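Unsaturated glucuronyl hydrolase (Streptococcus agalactiae, PDB 2ZZR) hydrolyses unsaturated chondroitin, hyaluronan and heparin disaccharides, releasing the unsaturated uronic acid from them. Local coordinates at residues E9-P14 with E329-A334; T275-N280 with W290-T295. All coordinates share one frame; numbering follows the deposited sequence.

Contact 1: residues E9-P14 with E329-A334; sequences ESIENP and ETYKYA
Ile-11 and Thr-330 meet tip to tip where the N-terminal loop 9-14 lies against helix 328-346 of the alpha barrel. CD1 of Ile-11 is 3.7 Å from CG2 of Thr-330. The branch methyl CG2 of Ile-11 approaches the same Thr-330 methyl at 4.0 Å. The threonine methyl faces the loop because it stands anti to its own backbone N, with OG1 beside that N (chi1 -55°). On the isoleucine, CG1 lies beside the backbone N (chi1 -59°) and the chain runs on extended through chi2 of 168°, which carries CD1 out to the helix.

The CA-CB bond of Tyr-331 points away from the loop, but its ring swings back. The side chains of Tyr-331 and Ile-11 cross at a slant, and CD1 of Ile-11 thus packs on both Thr-330 and Tyr-331. The hydroxyl of Tyr-331 is hydrogen-bonded to Asn-276 OD1 on helix 265-280, which fixes the far end of the ring. Phe-271 of that helix packs edge-to-face with it. Pro-14, three residues on from Ile-11, adds a looser contact: its CB is 4.1 Å from CG2 of Thr-330. CE2 of Tyr-331 lies 3.7 Å from CD1 of Ile-11.

Contact 2: residues T275-N280 with W290-T295; sequences TNYFLN and WDLIFT
Leu-292 sets its CD1 methyl against two aromatic side chains of helix 265-280, Tyr-277 and Phe-278. CD1 is 3.9 Å from CD1 of Phe-278 and 4.0 Å from CE2 of Tyr-277. The methyl sits at the edge of the tyrosine ring, near its plane. Phe-278 and Leu-292 cross at about a right angle. All three side chains are buried.

Both aromatic side chains leave the helix with CG anti to the backbone N (chi1 -178° for Tyr-277 and -170° for Phe-278). Their CA-CB bonds do not aim at the loop, but this torsion brings the rings nearer to it. The CA-CB bond of Leu-292 points toward the helix.

The loop is shaped by a type I beta turn from Asp-291 to Phe-294, closed by Phe-294 N to Asp-291 O at 3.0 Å. Within it Asp-291 forms an Asx turn. Its OD2 accepts from Ile-293 N at 3.1 Å through the anti lone pair, and the bond is nearly straight at 166°. OD2 also accepts from Ser-243 N, and OD1 from Tyr-238 N and Ser-242 OG. The buried carboxylate therefore ties the turn to the loop ahead of helix 245-262.

Gln-248 of helix 245-262 touches both aromatic side chains. The side chain of Phe-278 lies about 7 Å from that of Arg-246, which probably binds substrate. The contact is thus helix-to-loop packing in the alpha barrel of this glycosyl hydrolase family 88 enzyme, close to its probable substrate site.

In the fold
Near the N terminus, the loop 9-14 leads into helix 15-18. Contact 1 joins this loop to helix 328-346, closing a span of 314 residues, just over half of it helix. Contact 2 is nested inside that span. It closes a short loop of nine residues, bringing 290-295 back onto the end part of helix 265-280 before the chain enters helix 304-318. The two contacts have centres 13 Å apart and touch directly. Asn-276 joins them, its ND2 also hydrogen-bonded to Glu-9 O. Asn-280 adds bonds to Glu-9 and Glu-12. Helix 265-280 thus links the N-terminal segment, helix 328-346 and the loop 290-295.

Contact 1: residues E9-P14 with E329-A334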
loop_
_atom_site.group_PDB
_atom_site.type_symbol
_atom_site.label_atom_id
_atom_site.label_comp_id
_atom_site.label_asym_id
_atom_site.label_seq_id
_atom_site.Cartn_x
_atom_site.Cartn_y
_atom_site.Cartn_z
ATOM N N GLU A 9 9.714 20.366 -0.808
ATOM C CA GLU A 9 9.554 21.154 0.408
ATOM C C GLU A 9 10.579 20.722 1.439
ATOM O O GLU A 9 10.847 19.532 1.588
ATOM C CB GLU A 9 8.151 20.964 0.996
ATOM C CG GLU A 9 7.024 21.425 0.075
ATOM C CD GLU A 9 5.625 21.237 0.657
ATOM O OE1 GLU A 9 5.473 20.643 1.747
ATOM O OE2 GLU A 9 4.666 21.706 0.002
ATOM N N SER A 10 11.154 21.675 2.163
ATOM C CA SER A 10 11.953 21.289 3.321
ATOM C C SER A 10 11.008 20.695 4.373
ATOM O O SER A 10 9.829 21.076 4.448
ATOM C CB SER A 10 12.725 22.477 3.889
ATOM O OG SER A 10 11.836 23.418 4.450
ATOM N N ILE A 11 11.506 19.739 5.152
ATOM C CA ILE A 11 10.731 19.219 6.274
ATOM C C ILE A 11 10.650 20.318 7.322
ATOM O O ILE A 11 11.624 20.621 8.021
ATOM C CB ILE A 11 11.313 17.928 6.863
ATOM C CG1 ILE A 11 11.378 16.847 5.778
ATOM C CG2 ILE A 11 10.474 17.478 8.067
ATOM C CD1 ILE A 11 12.209 15.614 6.161
ATOM N N GLU A 12 9.473 20.926 7.391
ATOM C CA GLU A 12 9.269 22.115 8.200
ATOM C C GLU A 12 9.287 21.735 9.679
ATOM O O GLU A 12 8.738 20.705 10.069
ATOM C CB GLU A 12 7.982 22.841 7.749
ATOM C CG GLU A 12 8.082 23.375 6.286
ATOM C CD GLU A 12 6.756 23.866 5.677
ATOM O OE1 GLU A 12 6.790 24.361 4.517
ATOM O OE2 GLU A 12 5.692 23.755 6.339
ATOM N N ASN A 13 9.986 22.533 10.485
ATOM C CA ASN A 13 10.112 22.286 11.924
ATOM C C ASN A 13 10.495 20.822 12.267
ATOM O O ASN A 13 9.751 20.138 12.965
ATOM C CB ASN A 13 8.806 22.721 12.622
ATOM C CG ASN A 13 8.854 22.578 14.134
ATOM O OD1 ASN A 13 9.905 22.717 14.766
ATOM N ND2 ASN A 13 7.696 22.302 14.726
ATOM N N PRO A 14 11.664 20.343 11.781
ATOM C CA PRO A 14 12.046 18.921 11.908
ATOM C C PRO A 14 12.218 18.379 13.332
ATOM O O PRO A 14 12.220 17.159 13.526
ATOM C CB PRO A 14 13.386 18.851 11.164
ATOM C CG PRO A 14 13.918 20.238 11.222
ATOM C CD PRO A 14 12.712 21.114 11.088
ATOM N N GLU A 329 18.175 11.148 8.808
ATOM C CA GLU A 329 17.878 10.972 10.219
ATOM C C GLU A 329 16.468 11.470 10.573
ATOM O O GLU A 329 15.754 10.829 11.357
ATOM C CB GLU A 329 18.929 11.657 11.088
ATOM C CG GLU A 329 18.619 11.513 12.556
ATOM C CD GLU A 329 19.823 11.703 13.428
ATOM O OE1 GLU A 329 20.229 12.870 13.621
ATOM O OE2 GLU A 329 20.343 10.682 13.933
ATOM N N THR A 330 16.071 12.598 9.989
ATOM C CA THR A 330 14.699 13.097 10.161
ATOM C C THR A 330 13.661 12.051 9.732
ATOM O O THR A 330 12.700 11.806 10.466
ATOM C CB THR A 330 14.481 14.428 9.424
ATOM O OG1 THR A 330 15.465 15.371 9.856
ATOM C CG2 THR A 330 13.089 15.000 9.728
ATOM N N TYR A 331 13.862 11.428 8.569
ATOM C CA TYR A 331 12.954 10.373 8.099
ATOM C C TYR A 331 12.885 9.201 9.070
ATOM O O TYR A 331 11.800 8.688 9.348
ATOM C CB TYR A 331 13.340 9.861 6.706
ATOM C CG TYR A 331 13.133 10.828 5.556
ATOM C CD1 TYR A 331 14.140 11.023 4.612
ATOM C CD2 TYR A 331 11.930 11.526 5.393
ATOM C CE1 TYR A 331 13.967 11.891 3.530
ATOM C CE2 TYR A 331 11.747 12.406 4.309
ATOM C CZ TYR A 331 12.770 12.581 3.389
ATOM O OH TYR A 331 12.618 13.441 2.324
ATOM N N LYS A 332 14.036 8.779 9.591
ATOM C CA LYS A 332 14.066 7.684 10.560
ATOM C C LYS A 332 13.218 8.023 11.784
ATOM O O LYS A 332 12.396 7.220 12.232
ATOM C CB LYS A 332 15.503 7.359 10.987
ATOM C CG LYS A 332 15.611 6.231 12.011
ATOM C CD LYS A 332 16.882 6.382 12.847
ATOM C CE LYS A 332 16.926 5.365 13.980
ATOM N NZ LYS A 332 17.272 4.007 13.490
ATOM N N TYR A 333 13.422 9.219 12.320
ATOM C CA TYR A 333 12.681 9.637 13.492
ATOM C C TYR A 333 11.212 9.867 13.169
ATOM O O TYR A 333 10.353 9.547 13.984
ATOM C CB TYR A 333 13.341 10.850 14.154
ATOM C CG TYR A 333 14.452 10.428 15.081
ATOM C CD1 TYR A 333 15.720 10.098 14.584
ATOM C CD2 TYR A 333 14.228 10.309 16.451
ATOM C CE1 TYR A 333 16.741 9.685 15.436
ATOM C CE2 TYR A 333 15.242 9.896 17.313
ATOM C CZ TYR A 333 16.493 9.584 16.798
ATOM O OH TYR A 333 17.491 9.175 17.649
ATOM N N ALA A 334 10.935 10.370 11.969
ATOM C CA ALA A 334 9.558 10.557 11.501
ATOM C C ALA A 334 8.779 9.244 11.485
ATOM O O ALA A 334 7.673 9.177 12.006
ATOM C CB ALA A 334 9.528 11.223 10.129
#

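Contact 2: residues T275-N280 with W290-T295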
loop_
_atom_site.group_PDB
_atom_site.type_symbol
_atom_site.label_atom_id
_atom_site.label_comp_id
_atom_site.label_asym_id
_atom_site.label_seq_id
_atom_site.Cartn_x
_atom_site.Cartn_y
_atom_site.Cartn_z
ATOM N N THR A 275 7.228 12.640 0.187
ATOM C CA THR A 275 7.277 12.357 1.616
ATOM C C THR A 275 7.304 13.647 2.431
ATOM O O THR A 275 6.605 13.756 3.444
ATOM C CB THR A 275 8.471 11.436 1.955
ATOM O OG1 THR A 275 8.369 10.250 1.156
ATOM C CG2 THR A 275 8.472 11.047 3.421
ATOM N N ASN A 276 8.079 14.630 1.980
ATOM C CA ASN A 276 8.153 15.900 2.704
ATOM C C ASN A 276 6.801 16.599 2.675
ATOM O O ASN A 276 6.387 17.182 3.664
ATOM C CB ASN A 276 9.247 16.805 2.143
ATOM C CG ASN A 276 10.641 16.235 2.356
ATOM O OD1 ASN A 276 10.793 15.133 2.890
ATOM N ND2 ASN A 276 11.665 16.981 1.938
ATOM N N TYR A 277 6.117 16.500 1.540
ATOM C CA TYR A 277 4.768 17.047 1.386
ATOM C C TYR A 277 3.827 16.440 2.431
ATOM O O TYR A 277 3.079 17.153 3.106
ATOM C CB TYR A 277 4.273 16.766 -0.027
ATOM C CG TYR A 277 2.906 17.324 -0.336
ATOM C CD1 TYR A 277 2.767 18.560 -0.972
ATOM C CD2 TYR A 277 1.752 16.608 -0.012
ATOM C CE1 TYR A 277 1.500 19.076 -1.267
ATOM C CE2 TYR A 277 0.485 17.114 -0.302
ATOM C CZ TYR A 277 0.369 18.346 -0.922
ATOM O OH TYR A 277 -0.884 18.845 -1.210
ATOM N N PHE A 278 3.893 15.115 2.563
ATOM C CA PHE A 278 3.074 14.360 3.501
ATOM C C PHE A 278 3.423 14.759 4.931
ATOM O O PHE A 278 2.541 15.135 5.705
ATOM C CB PHE A 278 3.293 12.858 3.256
ATOM C CG PHE A 278 2.337 11.948 3.991
ATOM C CD1 PHE A 278 1.108 11.602 3.430
ATOM C CD2 PHE A 278 2.697 11.384 5.212
ATOM C CE1 PHE A 278 0.229 10.735 4.097
ATOM C CE2 PHE A 278 1.824 10.514 5.886
ATOM C CZ PHE A 278 0.592 10.190 5.322
ATOM N N LEU A 279 4.717 14.721 5.267
ATOM C CA LEU A 279 5.166 15.032 6.621
ATOM C C LEU A 279 4.719 16.424 7.056
ATOM O O LEU A 279 4.281 16.604 8.191
ATOM C CB LEU A 279 6.687 14.909 6.740
ATOM C CG LEU A 279 7.272 13.500 6.561
ATOM C CD1 LEU A 279 8.799 13.563 6.640
ATOM C CD2 LEU A 279 6.701 12.506 7.577
ATOM N N ASN A 280 4.820 17.389 6.140
ATOM C CA ASN A 280 4.481 18.787 6.432
ATOM C C ASN A 280 2.998 19.014 6.702
ATOM O O ASN A 280 2.612 20.042 7.275
ATOM C CB ASN A 280 4.959 19.698 5.301
ATOM C CG ASN A 280 6.459 19.917 5.328
ATOM O OD1 ASN A 280 7.112 19.659 6.335
ATOM N ND2 ASN A 280 7.007 20.402 4.225
ATOM N N TRP A 290 -7.788 12.193 6.886
ATOM C CA TRP A 290 -8.122 11.461 5.663
ATOM C C TRP A 290 -7.805 12.269 4.404
ATOM O O TRP A 290 -7.507 11.716 3.339
ATOM C CB TRP A 290 -9.582 11.005 5.695
ATOM C CG TRP A 290 -10.574 12.106 5.494
ATOM C CD1 TRP A 290 -11.118 12.912 6.456
ATOM C CD2 TRP A 290 -11.147 12.516 4.252
ATOM N NE1 TRP A 290 -11.998 13.805 5.883
ATOM C CE2 TRP A 290 -12.035 13.581 4.531
ATOM C CE3 TRP A 290 -11.003 12.086 2.926
ATOM C CZ2 TRP A 290 -12.765 14.222 3.533
ATOM C CZ3 TRP A 290 -11.726 12.726 1.933
ATOM C CH2 TRP A 290 -12.603 13.779 2.244
ATOM N N ASP A 291 -7.889 13.586 4.544
ATOM C CA ASP A 291 -7.438 14.511 3.525
ATOM C C ASP A 291 -6.456 15.462 4.184
ATOM O O ASP A 291 -6.716 15.978 5.276
ATOM C CB ASP A 291 -8.612 15.283 2.925
ATOM C CG ASP A 291 -8.235 15.994 1.647
ATOM O OD1 ASP A 291 -8.854 15.708 0.603
ATOM O OD2 ASP A 291 -7.298 16.824 1.682
ATOM N N LEU A 292 -5.320 15.675 3.524
ATOM C CA LEU A 292 -4.217 16.438 4.101
ATOM C C LEU A 292 -4.507 17.940 4.242
ATOM O O LEU A 292 -3.706 18.668 4.828
ATOM C CB LEU A 292 -2.915 16.191 3.317
ATOM C CG LEU A 292 -2.360 14.755 3.340
ATOM C CD1 LEU A 292 -1.182 14.608 2.372
ATOM C CD2 LEU A 292 -1.947 14.337 4.750
ATOM N N ILE A 293 -5.654 18.397 3.740
ATOM C CA ILE A 293 -6.064 19.792 3.974
ATOM C C ILE A 293 -6.533 20.005 5.411
ATOM O O ILE A 293 -6.552 21.139 5.903
ATOM C CB ILE A 293 -7.134 20.312 2.971
ATOM C CG1 ILE A 293 -8.428 19.488 3.042
ATOM C CG2 ILE A 293 -6.552 20.366 1.576
ATOM C CD1 ILE A 293 -9.661 20.219 2.504
ATOM N N PHE A 294 -6.893 18.913 6.080
ATOM C CA PHE A 294 -7.346 18.970 7.464
ATOM C C PHE A 294 -6.228 18.699 8.455
ATOM O O PHE A 294 -5.365 17.850 8.229
ATOM C CB PHE A 294 -8.500 17.989 7.704
ATOM C CG PHE A 294 -9.666 18.187 6.780
ATOM C CD1 PHE A 294 -10.357 19.400 6.755
ATOM C CD2 PHE A 294 -10.085 17.160 5.939
ATOM C CE1 PHE A 294 -11.434 19.587 5.897
ATOM C CE2 PHE A 294 -11.166 17.333 5.079
ATOM C CZ PHE A 294 -11.845 18.551 5.060
ATOM N N THR A 295 -6.260 19.434 9.559
ATOM C CA THR A 295 -5.353 19.203 10.668
ATOM C C THR A 295 -6.139 19.284 11.986
ATOM O O THR A 295 -7.371 19.218 11.977
ATOM C CB THR A 295 -4.128 20.167 10.620
ATOM O OG1 THR A 295 -3.166 19.772 11.608
ATOM C CG2 THR A 295 -4.552 21.626 10.842
#